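Long-range contacts in putative uronate isomerase (Thermotoga maritima, PDB 4NAR), which probably acts as an isomerase or racemase, perhaps with the lactate racemase activity of its family, its substrate not being established: residues L33-D38 / L67-T72; A144-N149 / F219-V224; G161-V166 / E240-F245. One frame throughout, in Å; residues are numbered along the deposited sequence.

Contacts 1 and 2 are neighbouring joints of one mixed sheet, their centres about 11 Å apart: strands 31-36 and 144-150 adjoin, with Leu33 O to Phe146 N at 2.8 Å and Val35 N to Phe146 O at 2.9 Å. Contact 3, centred about 8 Å from the centre of contact 2 and about 14 Å from that of contact 1, covers the face carrying Val35, Phe147 and Asn149. Asn149 OD1 lies 2.7 Å from Gly162 N, and Ile165 CG1 reaches Ala69 CB at 3.7 Å. One sulfate is held by Thr72, beyond strand 63-68; the acetate and the other sulfate are bound by Gly161 and Lys164, respectively. Probably from the crystallisation liquor, they suggest an anion pocket.

Contact 1: L33-D38 / L67-T72; sequences LVVHTD and LNASGT. With SO4 (sulfate ion), chain B.
Val34 O accepts a hydrogen bond from Leu67 N, the first of three that zip the parallel strands 31-36 and 63-68 together. His36 N then gives its hydrogen to Leu67 O at 2.9 Å, and His36 O takes that of Ala69 N nearly along the C=O axis (173°). Connected through helix 45-58, the strands form a beta-alpha-beta unit of the mixed sheet. Leu67 O is used again: Val35 CA makes a C-H...O contact with it, and it lies over one face of the His36 imidazole, toward the rim, where no bond to NE2 forms. Asn68 CA covers the ring too, a CH-pi contact 3.9 Å from the centroid. Both ring nitrogens are engaged: ND1 donates in the ring plane to Thr37 O at 2.8 Å, and NE2 is bonded to Thr66 OG1, which together fix the ring's rotation. With CG between its backbone N and carbonyl carbon (chi1 56°), His36 brings its ring across the Asn68 side chain at about a right angle. Asn68 ND2 donates to a water 2.9 Å away, and this water donates to Asp38 OD2, which is also bonded to His73 ND1. Asn68 OD1, by contrast, is buried against Asp38 CB at 3.0 Å and has no polar partner in the model. On the face opposite His36 and Asn68, Leu67 CB packs on Val35 CG2 and Leu33 CD1. Farther along, Thr72 holds a sulfate by two groups, N to O2 and OG1 to O3 (2.7 Å); His180, Trp283 and Asn348 also hydrogen-bond to it. Main-chain bonds thus set the strand register, while the shared water ties the Asn68 amide to the Asp38 carboxylate, which His73 also holds.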
ATOM      1  N   LEU A  33     -13.710 -11.292  13.492  1.00 22.45           N
ATOM      2  CA  LEU A  33     -13.467 -10.615  12.217  1.00 20.71           C
ATOM      3  C   LEU A  33     -11.983 -10.630  11.875  1.00 21.28           C
ATOM      4  O   LEU A  33     -11.132 -10.269  12.714  1.00 23.00           O
ATOM      5  CB  LEU A  33     -13.969  -9.162  12.254  1.00 13.47           C
ATOM      6  CG  LEU A  33     -13.719  -8.268  11.024  1.00 18.79           C
ATOM      7  CD1 LEU A  33     -14.408  -8.824   9.780  1.00 14.45           C
ATOM      8  CD2 LEU A  33     -14.170  -6.832  11.271  1.00 15.75           C
ATOM      9  N   VAL A  34     -11.671 -11.040  10.645  1.00 16.68           N
ATOM     10  CA  VAL A  34     -10.298 -10.993  10.166  1.00 13.02           C
ATOM     11  C   VAL A  34     -10.180  -9.998   9.023  1.00 15.61           C
ATOM     12  O   VAL A  34     -10.760 -10.189   7.943  1.00 17.54           O
ATOM     13  CB  VAL A  34      -9.760 -12.391   9.732  1.00 23.13           C
ATOM     14  CG1 VAL A  34      -8.335 -12.273   9.163  1.00 16.43           C
ATOM     15  CG2 VAL A  34      -9.788 -13.360  10.903  1.00 13.96           C
ATOM     16  N   VAL A  35      -9.430  -8.927   9.277  1.00 16.05           N
ATOM     17  CA  VAL A  35      -9.115  -7.920   8.271  1.00 19.10           C
ATOM     18  C   VAL A  35      -7.757  -8.286   7.650  1.00 23.22           C
ATOM     19  O   VAL A  35      -6.769  -8.489   8.375  1.00 19.74           O
ATOM     20  CB  VAL A  35      -9.106  -6.490   8.894  1.00 11.42           C
ATOM     21  CG1 VAL A  35      -8.767  -5.445   7.846  1.00 11.08           C
ATOM     22  CG2 VAL A  35     -10.469  -6.168   9.533  1.00 11.62           C
ATOM     23  N   HIS A  36      -7.714  -8.392   6.317  1.00 19.86           N
ATOM     24  CA  HIS A  36      -6.537  -8.902   5.610  1.00 18.75           C
ATOM     25  C   HIS A  36      -6.178  -8.040   4.403  1.00 18.15           C
ATOM     26  O   HIS A  36      -6.992  -7.227   3.944  1.00 16.33           O
ATOM     27  CB  HIS A  36      -6.774 -10.348   5.128  1.00 17.52           C
ATOM     28  CG  HIS A  36      -8.002 -10.501   4.269  1.00 17.48           C
ATOM     29  ND1 HIS A  36      -7.984 -10.318   2.905  1.00 18.16           N
ATOM     30  CD2 HIS A  36      -9.284 -10.803   4.600  1.00 12.51           C
ATOM     31  CE1 HIS A  36      -9.209 -10.497   2.425  1.00 15.83           C
ATOM     32  NE2 HIS A  36     -10.010 -10.793   3.429  1.00 19.60           N
ATOM     33  N   THR A  37      -4.961  -8.246   3.892  1.00 17.57           N
ATOM     34  CA  THR A  37      -4.472  -7.585   2.684  1.00 13.74           C
ATOM     35  C   THR A  37      -5.161  -8.179   1.451  1.00 19.44           C
ATOM     36  O   THR A  37      -5.834  -9.230   1.538  1.00 13.99           O
ATOM     37  CB  THR A  37      -2.929  -7.745   2.548  1.00 20.59           C
ATOM     38  OG1 THR A  37      -2.589  -9.138   2.444  1.00 17.47           O
ATOM     39  CG2 THR A  37      -2.204  -7.145   3.762  1.00 11.00           C
ATOM     40  N   ASP A  38      -4.995  -7.527   0.299  1.00 19.71           N
ATOM     41  CA  ASP A  38      -5.709  -7.974  -0.903  1.00 23.96           C
ATOM     42  C   ASP A  38      -4.768  -8.680  -1.891  1.00 23.52           C
ATOM     43  O   ASP A  38      -3.593  -8.911  -1.565  1.00 17.40           O
ATOM     44  CB  ASP A  38      -6.478  -6.822  -1.569  1.00 19.40           C
ATOM     45  CG  ASP A  38      -5.559  -5.720  -2.079  1.00 25.41           C
ATOM     46  OD1 ASP A  38      -4.332  -5.838  -1.838  1.00 24.42           O
ATOM     47  OD2 ASP A  38      -6.057  -4.737  -2.703  1.00 22.23           O
ATOM     48  N   LEU A  67     -12.608  -9.334   6.057  1.00 14.03           N
ATOM     49  CA  LEU A  67     -12.753  -8.034   5.414  1.00 12.38           C
ATOM     50  C   LEU A  67     -11.482  -7.766   4.623  1.00 20.83           C
ATOM     51  O   LEU A  67     -10.356  -7.779   5.161  1.00 17.56           O
ATOM     52  CB  LEU A  67     -12.958  -6.910   6.446  1.00 16.95           C
ATOM     53  CG  LEU A  67     -13.887  -5.709   6.169  1.00 20.28           C
ATOM     54  CD1 LEU A  67     -13.440  -4.517   6.991  1.00 19.61           C
ATOM     55  CD2 LEU A  67     -14.018  -5.322   4.693  1.00 12.14           C
ATOM     56  N   ASN A  68     -11.674  -7.535   3.334  1.00 19.67           N
ATOM     57  CA  ASN A  68     -10.591  -7.205   2.447  1.00 18.66           C
ATOM     58  C   ASN A  68     -10.215  -5.737   2.613  1.00 13.81           C
ATOM     59  O   ASN A  68     -10.995  -4.851   2.244  1.00 14.53           O
ATOM     60  CB  ASN A  68     -11.025  -7.458   0.999  1.00 20.64           C
ATOM     61  CG  ASN A  68      -9.920  -7.154   0.007  1.00 21.29           C
ATOM     62  OD1 ASN A  68      -8.851  -7.777   0.044  1.00 21.22           O
ATOM     63  ND2 ASN A  68     -10.167  -6.187  -0.885  1.00 19.87           N
ATOM     64  N   ALA A  69      -9.024  -5.479   3.155  1.00 14.98           N
ATOM     65  CA  ALA A  69      -8.532  -4.106   3.276  1.00 20.79           C
ATOM     66  C   ALA A  69      -8.105  -3.584   1.899  1.00 20.20           C
ATOM     67  O   ALA A  69      -6.901  -3.525   1.589  1.00 21.08           O
ATOM     68  CB  ALA A  69      -7.368  -4.025   4.267  1.00 14.75           C
ATOM     69  N   SER A  70      -9.086  -3.194   1.090  1.00 11.26           N
ATOM     70  CA  SER A  70      -8.836  -2.855  -0.317  1.00 20.41           C
ATOM     71  C   SER A  70      -8.157  -1.496  -0.577  1.00 21.00           C
ATOM     72  O   SER A  70      -7.453  -1.318  -1.587  1.00 24.52           O
ATOM     73  CB  SER A  70     -10.160  -2.872  -1.087  1.00 18.06           C
ATOM     74  OG  SER A  70     -10.934  -1.716  -0.765  1.00 22.18           O
ATOM     75  N   GLY A  71      -8.374  -0.532   0.309  1.00 18.24           N
ATOM     76  CA  GLY A  71      -8.107   0.853  -0.055  1.00 19.72           C
ATOM     77  C   GLY A  71      -8.978   1.214  -1.261  1.00 20.60           C
ATOM     78  O   GLY A  71     -10.161   0.848  -1.304  1.00 22.66           O
ATOM     79  N   THR A  72      -8.413   1.903  -2.253  1.00 20.45           N
ATOM     80  CA  THR A  72      -9.180   2.207  -3.473  1.00 19.51           C
ATOM     81  C   THR A  72      -9.189   1.067  -4.502  1.00 18.72           C
ATOM     82  O   THR A  72      -9.830   1.192  -5.554  1.00 18.06           O
ATOM     83  CB  THR A  72      -8.667   3.478  -4.199  1.00 18.84           C
ATOM     84  OG1 THR A  72      -7.282   3.321  -4.511  1.00 19.56           O
ATOM     85  CG2 THR A  72      -8.856   4.729  -3.339  1.00 12.35           C
TER
HETATM   86  S   SO4 B 501      -4.856   3.719  -2.028  1.00 31.62           S
HETATM   87  O1  SO4 B 501      -4.377   4.375  -0.799  1.00 33.24           O
HETATM   88  O2  SO4 B 501      -5.647   2.532  -1.663  1.00 33.74           O
HETATM   89  O3  SO4 B 501      -5.668   4.671  -2.799  1.00 28.25           O
HETATM   90  O4  SO4 B 501      -3.697   3.304  -2.846  1.00 36.75           O
HETATM   91  O   HOH W   1      -8.672  -5.420  -3.187  1.00 18.53           O
HETATM   92  O   HOH W   2      -3.785  -4.619   1.078  1.00 35.58           O

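Contact 2: A144-N149 / F219-V224; sequences AIFFIN and FTLNMV
Phe146 and Phe219 stand side by side on the same face of two strands, 144-150 and 217-227, adjacent parallel members of the seven-stranded mixed sheet. Their ring planes are only 16° apart but slid so far that they barely overlap, the centroids being 5.5 Å from each other. Phe146 can be followed outward: CB touches Leu221 CD1 at 3.9 Å, CD2 reaches Phe219 CB and CD2, and CE2 makes the nearest approach, 3.5 Å from Phe219 CD2. Both rings have CG anti to the carbonyl carbon (chi1 -55° in Phe146), which sends them the same way from the sheet. Ala144 CB meets the edge of the Phe219 ring, while helix 45-58 covers this side through Leu52 on Phe146 and Val48 on Ile148 and Leu221. Five main-chain hydrogen bonds join the strands, from Phe219 N to Ile145 O through to Met223 N to Asn149 O. The Phe147 ring is on the other face, and Phe219 O lies in its plane, at the edge, 3.2 Å from CD2. Asn149 ND2 donates almost in its amide plane to Thr220 OG1 at 3.0 Å, and a weak bond to Phe147 O uses the same nitrogen. Asn149 OD1 accepts from Gly162 N and sits against the Asn222 amide, turned 65° from its own, without bonding to it; Asn222 OD1 is paired with Thr151 OG1. Replacing Asn149 by a leucine would probably leave Thr220 OG1 and Gly162 N without these partners and loosen the tie between strand and loop. Toward the C-terminal end the selenomethionine Met223 bends at chi3, and its CE comes within 3.9 Å of Ile148 CG2.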
ATOM      1  N   ALA A 144     -13.492 -10.605  18.803  1.00 18.50           N
ATOM      2  CA  ALA A 144     -12.112 -10.273  18.492  1.00 20.36           C
ATOM      3  C   ALA A 144     -11.995  -9.869  17.038  1.00 21.93           C
ATOM      4  O   ALA A 144     -12.724 -10.377  16.169  1.00 24.93           O
ATOM      5  CB  ALA A 144     -11.176 -11.434  18.804  1.00 15.07           C
ATOM      6  N   ILE A 145     -11.087  -8.931  16.788  1.00 17.81           N
ATOM      7  CA  ILE A 145     -10.780  -8.509  15.436  1.00 15.96           C
ATOM      8  C   ILE A 145      -9.284  -8.668  15.227  1.00 18.21           C
ATOM      9  O   ILE A 145      -8.478  -8.125  15.993  1.00 18.70           O
ATOM     10  CB  ILE A 145     -11.168  -7.058  15.200  1.00 12.85           C
ATOM     11  CG1 ILE A 145     -12.629  -6.837  15.596  1.00 19.13           C
ATOM     12  CG2 ILE A 145     -10.954  -6.704  13.731  1.00 15.53           C
ATOM     13  CD1 ILE A 145     -13.162  -5.452  15.245  1.00 18.02           C
ATOM     14  N   PHE A 146      -8.919  -9.413  14.190  1.00 19.60           N
ATOM     15  CA  PHE A 146      -7.528  -9.723  13.910  1.00 15.65           C
ATOM     16  C   PHE A 146      -7.138  -9.024  12.636  1.00 15.50           C
ATOM     17  O   PHE A 146      -7.737  -9.245  11.590  1.00 22.72           O
ATOM     18  CB  PHE A 146      -7.372 -11.226  13.732  1.00 19.31           C
ATOM     19  CG  PHE A 146      -7.896 -12.019  14.895  1.00 19.69           C
ATOM     20  CD1 PHE A 146      -9.169 -12.565  14.858  1.00 21.67           C
ATOM     21  CD2 PHE A 146      -7.117 -12.204  16.039  1.00 19.72           C
ATOM     22  CE1 PHE A 146      -9.661 -13.298  15.938  1.00 25.96           C
ATOM     23  CE2 PHE A 146      -7.601 -12.927  17.118  1.00 18.07           C
ATOM     24  CZ  PHE A 146      -8.876 -13.480  17.066  1.00 20.47           C
ATOM     25  N   PHE A 147      -6.147  -8.160  12.719  1.00 17.81           N
ATOM     26  CA  PHE A 147      -5.682  -7.465  11.539  1.00 19.15           C
ATOM     27  C   PHE A 147      -4.346  -8.095  11.118  1.00 18.55           C
ATOM     28  O   PHE A 147      -3.324  -7.902  11.790  1.00 22.67           O
ATOM     29  CB  PHE A 147      -5.459  -5.982  11.843  1.00 11.47           C
ATOM     30  CG  PHE A 147      -6.697  -5.236  12.292  1.00 19.45           C
ATOM     31  CD1 PHE A 147      -7.401  -4.425  11.399  1.00 16.24           C
ATOM     32  CD2 PHE A 147      -7.136  -5.306  13.625  1.00 20.80           C
ATOM     33  CE1 PHE A 147      -8.538  -3.704  11.820  1.00 16.84           C
ATOM     34  CE2 PHE A 147      -8.262  -4.597  14.051  1.00 13.39           C
ATOM     35  CZ  PHE A 147      -8.959  -3.790  13.151  1.00 16.15           C
ATOM     36  N   ILE A 148      -4.349  -8.853  10.024  1.00 17.45           N
ATOM     37  CA  ILE A 148      -3.112  -9.427   9.504  1.00 17.00           C
ATOM     38  C   ILE A 148      -2.544  -8.434   8.489  1.00 18.13           C
ATOM     39  O   ILE A 148      -3.031  -8.313   7.352  1.00 16.35           O
ATOM     40  CB  ILE A 148      -3.351 -10.799   8.831  1.00 17.00           C
ATOM     41  CG1 ILE A 148      -4.153 -11.715   9.766  1.00 21.08           C
ATOM     42  CG2 ILE A 148      -2.023 -11.439   8.437  1.00 24.00           C
ATOM     43  CD1 ILE A 148      -4.595 -13.027   9.125  1.00 22.19           C
ATOM     44  N   ASN A 149      -1.522  -7.697   8.900  1.00 18.89           N
ATOM     45  CA  ASN A 149      -0.957  -6.665   8.035  1.00 17.36           C
ATOM     46  C   ASN A 149       0.500  -7.000   7.696  1.00 12.62           C
ATOM     47  O   ASN A 149       1.069  -7.933   8.259  1.00 17.76           O
ATOM     48  CB  ASN A 149      -1.079  -5.301   8.726  1.00 17.28           C
ATOM     49  CG  ASN A 149      -0.509  -5.315  10.152  1.00 19.57           C
ATOM     50  OD1 ASN A 149       0.627  -4.883  10.371  1.00 21.28           O
ATOM     51  ND2 ASN A 149      -1.303  -5.800  11.126  1.00 16.38           N
ATOM     52  N   PHE A 219      -6.395  -7.245  17.569  1.00 20.77           N
ATOM     53  CA  PHE A 219      -5.029  -7.727  17.460  1.00 16.81           C
ATOM     54  C   PHE A 219      -4.361  -7.307  16.183  1.00 16.86           C
ATOM     55  O   PHE A 219      -4.989  -7.223  15.131  1.00 21.66           O
ATOM     56  CB  PHE A 219      -4.981  -9.243  17.635  1.00 19.85           C
ATOM     57  CG  PHE A 219      -5.568  -9.691  18.941  1.00 17.14           C
ATOM     58  CD1 PHE A 219      -4.804  -9.650  20.108  1.00 19.08           C
ATOM     59  CD2 PHE A 219      -6.906 -10.071  19.026  1.00 20.88           C
ATOM     60  CE1 PHE A 219      -5.355 -10.024  21.341  1.00 23.66           C
ATOM     61  CE2 PHE A 219      -7.471 -10.450  20.261  1.00 28.59           C
ATOM     62  CZ  PHE A 219      -6.692 -10.422  21.419  1.00 23.13           C
ATOM     63  N   THR A 220      -3.081  -7.000  16.296  1.00 21.85           N
ATOM     64  CA  THR A 220      -2.267  -6.799  15.120  1.00 18.21           C
ATOM     65  C   THR A 220      -1.354  -8.001  14.952  1.00 17.31           C
ATOM     66  O   THR A 220      -0.723  -8.474  15.909  1.00 20.84           O
ATOM     67  CB  THR A 220      -1.436  -5.494  15.173  1.00 18.38           C
ATOM     68  OG1 THR A 220      -0.585  -5.440  14.022  1.00 24.18           O
ATOM     69  CG2 THR A 220      -0.569  -5.408  16.455  1.00 12.92           C
ATOM     70  N   LEU A 221      -1.336  -8.527  13.739  1.00 16.46           N
ATOM     71  CA  LEU A 221      -0.453  -9.621  13.384  1.00 16.43           C
ATOM     72  C   LEU A 221       0.376  -9.071  12.220  1.00 17.43           C
ATOM     73  O   LEU A 221      -0.031  -9.144  11.055  1.00 18.49           O
ATOM     74  CB  LEU A 221      -1.273 -10.867  13.013  1.00 25.23           C
ATOM     75  CG  LEU A 221      -2.211 -11.357  14.133  1.00 20.93           C
ATOM     76  CD1 LEU A 221      -3.569 -10.670  14.105  1.00 26.21           C
ATOM     77  CD2 LEU A 221      -2.394 -12.872  14.112  1.00 17.28           C
ATOM     78  N   ASN A 222       1.511  -8.463  12.569  1.00 16.33           N
ATOM     79  CA  ASN A 222       2.313  -7.663  11.650  1.00 14.61           C
ATOM     80  C   ASN A 222       3.433  -8.524  11.034  1.00 16.97           C
ATOM     81  O   ASN A 222       4.403  -8.900  11.706  1.00 13.75           O
ATOM     82  CB  ASN A 222       2.884  -6.452  12.403  1.00 14.39           C
ATOM     83  CG  ASN A 222       3.387  -5.345  11.469  1.00 24.30           C
ATOM     84  OD1 ASN A 222       3.756  -5.599  10.310  1.00 27.91           O
ATOM     85  ND2 ASN A 222       3.395  -4.103  11.973  1.00 12.38           N
HETATM   86  N   MSE A 223       3.275  -8.845   9.756  1.00 17.64           N
HETATM   87  CA  MSE A 223       4.202  -9.719   9.052  1.00 19.63           C
HETATM   88  C   MSE A 223       5.392  -8.959   8.480  1.00 20.52           C
HETATM   89  O   MSE A 223       5.272  -7.799   8.066  1.00 19.26           O
HETATM   90  CB  MSE A 223       3.485 -10.392   7.885  1.00 13.07           C
HETATM   91  CG  MSE A 223       2.389 -11.380   8.273  1.00 13.22           C
HETATM   92 SE   MSE A 223       1.440 -11.970   6.669  0.60 21.80          SE
HETATM   93  CE  MSE A 223       0.788 -10.266   6.000  1.00 12.29           C
ATOM     94  N   VAL A 224       6.541  -9.627   8.436  1.00 13.82           N
ATOM     95  CA  VAL A 224       7.678  -9.150   7.651  1.00 16.58           C
ATOM     96  C   VAL A 224       8.232 -10.344   6.859  1.00 19.97           C
ATOM     97  O   VAL A 224       8.309 -11.472   7.379  1.00 24.96           O
ATOM     98  CB  VAL A 224       8.773  -8.506   8.541  1.00 14.36           C
ATOM     99  CG1 VAL A 224       9.846  -7.852   7.685  1.00 17.55           C
ATOM    100  CG2 VAL A 224       8.168  -7.475   9.479  1.00 17.31           C
TER

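Contact 3: G161-V166 / E240-F245; sequences GGLKIV and EGYEGF. With ACT (acetate ion), chain E; SO4 (sulfate ion), chain C.
Leu163 CD2 sits over one face of the Phe245 ring in a CH-pi contact, 3.8 Å from the centroid and 21° off the ring normal. Apolar contacts continue on the second methyl and at the ring's rim. Leu163 CG, anti to the carbonyl carbon (chi1 -67°), is set against Phe245 CB at 3.8 Å, and from it the branches diverge: CD2 goes to Phe245, while CD1 meets Tyr242 CE1 at 3.7 Å, the Leu163 and Tyr242 side chains crossing at about a right angle. Gly162 and Ile165 work at the rim of the Phe245 ring, where Gly162 C is 3.4 Å from CD2 and Ile165 CG2 comes up to CE2 near the ring plane. Phe147 meets Phe245 edge-to-face, and Phe211 of helix 198-213 packs on it as well. The contact thus joins a loop holding a short 3-10 turn, residues 163-164, to the first turn of helix 241-259, both packed on the sheet. Polar links across it run through water: one molecule accepts from Leu163 N at 2.9 Å and donates weakly to Phe245 O. Tyr242 OH is instead bonded to Asn204 O. Hydrogen bonds to bound anions lie on the loop's far side from the helix. Gly161 N donates to an acetate oxygen (O) at 3.1 Å, and Lys164, its chain bent at chi4, reaches a sulfate oxygen (O1) with NZ at 2.9 Å; Arg41 bonds to both ions, and His154 to the sulfate.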
ATOM      1  N   GLY A 161       1.999  -1.540   6.747  1.00 18.31           N
ATOM      2  CA  GLY A 161       1.759  -2.328   7.947  1.00 17.93           C
ATOM      3  C   GLY A 161       1.195  -1.523   9.099  1.00 15.80           C
ATOM      4  O   GLY A 161       0.955  -0.312   8.979  1.00 14.13           O
ATOM      5  N   GLY A 162       0.992  -2.194  10.225  1.00 18.10           N
ATOM      6  CA  GLY A 162       0.332  -1.556  11.348  1.00 25.49           C
ATOM      7  C   GLY A 162      -0.983  -0.901  10.946  1.00 22.66           C
ATOM      8  O   GLY A 162      -1.791  -1.492  10.212  1.00 12.00           O
ATOM      9  N   LEU A 163      -1.188   0.332  11.409  1.00 19.69           N
ATOM     10  CA  LEU A 163      -2.461   1.011  11.189  1.00 15.51           C
ATOM     11  C   LEU A 163      -2.740   1.349   9.713  1.00 19.31           C
ATOM     12  O   LEU A 163      -3.843   1.796   9.370  1.00 18.97           O
ATOM     13  CB  LEU A 163      -2.552   2.249  12.081  1.00 13.86           C
ATOM     14  CG  LEU A 163      -2.626   1.862  13.564  1.00 16.96           C
ATOM     15  CD1 LEU A 163      -2.357   3.080  14.477  1.00 15.35           C
ATOM     16  CD2 LEU A 163      -4.000   1.218  13.865  1.00 11.39           C
ATOM     17  N   LYS A 164      -1.765   1.118   8.832  1.00 13.90           N
ATOM     18  CA  LYS A 164      -2.025   1.355   7.419  1.00 18.86           C
ATOM     19  C   LYS A 164      -3.129   0.408   6.904  1.00 25.24           C
ATOM     20  O   LYS A 164      -3.859   0.729   5.958  1.00 20.87           O
ATOM     21  CB  LYS A 164      -0.762   1.238   6.559  1.00 21.91           C
ATOM     22  CG  LYS A 164      -0.963   1.857   5.163  1.00 25.13           C
ATOM     23  CD  LYS A 164      -0.106   1.183   4.070  1.00 28.29           C
ATOM     24  CE  LYS A 164      -0.279   1.863   2.685  1.00 31.06           C
ATOM     25  NZ  LYS A 164      -1.359   1.228   1.845  1.00 32.65           N
ATOM     26  N   ILE A 165      -3.267  -0.751   7.541  1.00 20.23           N
ATOM     27  CA  ILE A 165      -4.348  -1.641   7.184  1.00 16.11           C
ATOM     28  C   ILE A 165      -5.724  -1.051   7.533  1.00 18.08           C
ATOM     29  O   ILE A 165      -6.728  -1.398   6.905  1.00 19.43           O
ATOM     30  CB  ILE A 165      -4.181  -3.027   7.820  1.00 20.30           C
ATOM     31  CG1 ILE A 165      -5.212  -4.003   7.232  1.00 18.71           C
ATOM     32  CG2 ILE A 165      -4.299  -2.945   9.334  1.00 14.47           C
ATOM     33  CD1 ILE A 165      -4.844  -5.474   7.410  1.00 20.82           C
ATOM     34  N   VAL A 166      -5.785  -0.160   8.524  1.00 15.82           N
ATOM     35  CA  VAL A 166      -7.051   0.493   8.828  1.00 15.16           C
ATOM     36  C   VAL A 166      -7.255   1.667   7.859  1.00 17.47           C
ATOM     37  O   VAL A 166      -8.307   1.787   7.221  1.00 18.66           O
ATOM     38  CB  VAL A 166      -7.110   1.001  10.287  1.00 26.06           C
ATOM     39  CG1 VAL A 166      -8.458   1.682  10.551  1.00 22.86           C
ATOM     40  CG2 VAL A 166      -6.866  -0.142  11.278  1.00 10.82           C
ATOM     41  N   GLU A 240      -1.551  -6.209  20.751  1.00 18.30           N
ATOM     42  CA  GLU A 240      -2.965  -5.938  21.023  1.00 21.52           C
ATOM     43  C   GLU A 240      -3.289  -4.446  21.197  1.00 16.28           C
ATOM     44  O   GLU A 240      -2.526  -3.689  21.811  1.00 21.63           O
ATOM     45  CB  GLU A 240      -3.454  -6.756  22.242  1.00 16.26           C
ATOM     46  CG  GLU A 240      -4.915  -6.466  22.633  1.00 23.69           C
ATOM     47  CD  GLU A 240      -5.519  -7.445  23.654  1.00 31.12           C
ATOM     48  OE1 GLU A 240      -4.772  -8.219  24.306  1.00 33.84           O
ATOM     49  OE2 GLU A 240      -6.770  -7.427  23.811  1.00 41.57           O
ATOM     50  N   GLY A 241      -4.426  -4.028  20.648  1.00 21.77           N
ATOM     51  CA  GLY A 241      -4.915  -2.673  20.837  1.00 20.00           C
ATOM     52  C   GLY A 241      -4.097  -1.644  20.069  1.00 28.73           C
ATOM     53  O   GLY A 241      -3.070  -1.973  19.445  1.00 20.40           O
ATOM     54  N   TYR A 242      -4.565  -0.397  20.107  1.00 24.38           N
ATOM     55  CA  TYR A 242      -3.904   0.717  19.439  1.00 16.07           C
ATOM     56  C   TYR A 242      -2.395   0.736  19.703  1.00 19.31           C
ATOM     57  O   TYR A 242      -1.590   0.728  18.756  1.00 21.55           O
ATOM     58  CB  TYR A 242      -4.559   2.034  19.873  1.00 16.23           C
ATOM     59  CG  TYR A 242      -3.901   3.283  19.322  1.00 19.75           C
ATOM     60  CD1 TYR A 242      -4.139   3.698  18.013  1.00 15.88           C
ATOM     61  CD2 TYR A 242      -3.057   4.069  20.124  1.00 18.18           C
ATOM     62  CE1 TYR A 242      -3.536   4.853  17.495  1.00 15.41           C
ATOM     63  CE2 TYR A 242      -2.447   5.238  19.613  1.00 14.96           C
ATOM     64  CZ  TYR A 242      -2.690   5.615  18.298  1.00 20.77           C
ATOM     65  OH  TYR A 242      -2.101   6.754  17.793  1.00 23.34           O
ATOM     66  N   GLU A 243      -2.017   0.755  20.984  1.00 17.59           N
ATOM     67  CA  GLU A 243      -0.602   0.831  21.367  1.00 23.95           C
ATOM     68  C   GLU A 243       0.174  -0.373  20.842  1.00 20.36           C
ATOM     69  O   GLU A 243       1.376  -0.271  20.549  1.00 23.22           O
ATOM     70  CB  GLU A 243      -0.433   0.915  22.896  1.00 25.51           C
ATOM     71  CG  GLU A 243      -1.085   2.122  23.542  1.00 30.70           C
ATOM     72  CD  GLU A 243      -0.349   3.432  23.231  1.00 38.94           C
ATOM     73  OE1 GLU A 243       0.745   3.376  22.595  1.00 34.95           O
ATOM     74  OE2 GLU A 243      -0.867   4.516  23.629  1.00 28.98           O
ATOM     75  N   GLY A 244      -0.508  -1.515  20.745  1.00 17.70           N
ATOM     76  CA  GLY A 244       0.104  -2.708  20.202  1.00 17.49           C
ATOM     77  C   GLY A 244       0.469  -2.516  18.743  1.00 22.11           C
ATOM     78  O   GLY A 244       1.547  -2.954  18.293  1.00 24.08           O
ATOM     79  N   PHE A 245      -0.432  -1.868  18.003  1.00 18.36           N
ATOM     80  CA  PHE A 245      -0.231  -1.631  16.581  1.00 18.46           C
ATOM     81  C   PHE A 245       1.042  -0.816  16.392  1.00 25.71           C
ATOM     82  O   PHE A 245       1.855  -1.108  15.508  1.00 26.39           O
ATOM     83  CB  PHE A 245      -1.411  -0.853  16.005  1.00 17.36           C
ATOM     84  CG  PHE A 245      -2.395  -1.697  15.257  1.00 23.97           C
ATOM     85  CD1 PHE A 245      -3.531  -2.204  15.887  1.00 29.30           C
ATOM     86  CD2 PHE A 245      -2.201  -1.965  13.901  1.00 26.81           C
ATOM     87  CE1 PHE A 245      -4.445  -2.975  15.182  1.00 26.22           C
ATOM     88  CE2 PHE A 245      -3.118  -2.736  13.185  1.00 20.30           C
ATOM     89  CZ  PHE A 245      -4.241  -3.231  13.820  1.00 22.34           C
TER
HETATM   90  C   ACT E 504      -1.149  -2.987   4.974  1.00 20.89           C
HETATM   91  O   ACT E 504      -0.380  -2.014   4.890  1.00 31.92           O
HETATM   92  OXT ACT E 504      -0.725  -3.917   5.683  1.00 16.88           O
HETATM   93  CH3 ACT E 504      -2.476  -3.013   4.262  1.00 37.02           C
HETATM   94  S   SO4 C 502      -0.165  -0.777  -0.913  1.00 48.68           S
HETATM   95  O1  SO4 C 502       0.144  -0.810   0.532  1.00 44.25           O
HETATM   96  O2  SO4 C 502      -1.464  -1.434  -1.152  1.00 52.22           O
HETATM   97  O3  SO4 C 502      -0.238   0.597  -1.439  1.00 38.65           O
HETATM   98  O4  SO4 C 502       0.898  -1.514  -1.603  1.00 60.25           O
HETATM   99  O   HOH W   3       0.886   1.155  13.265  1.00 14.09           O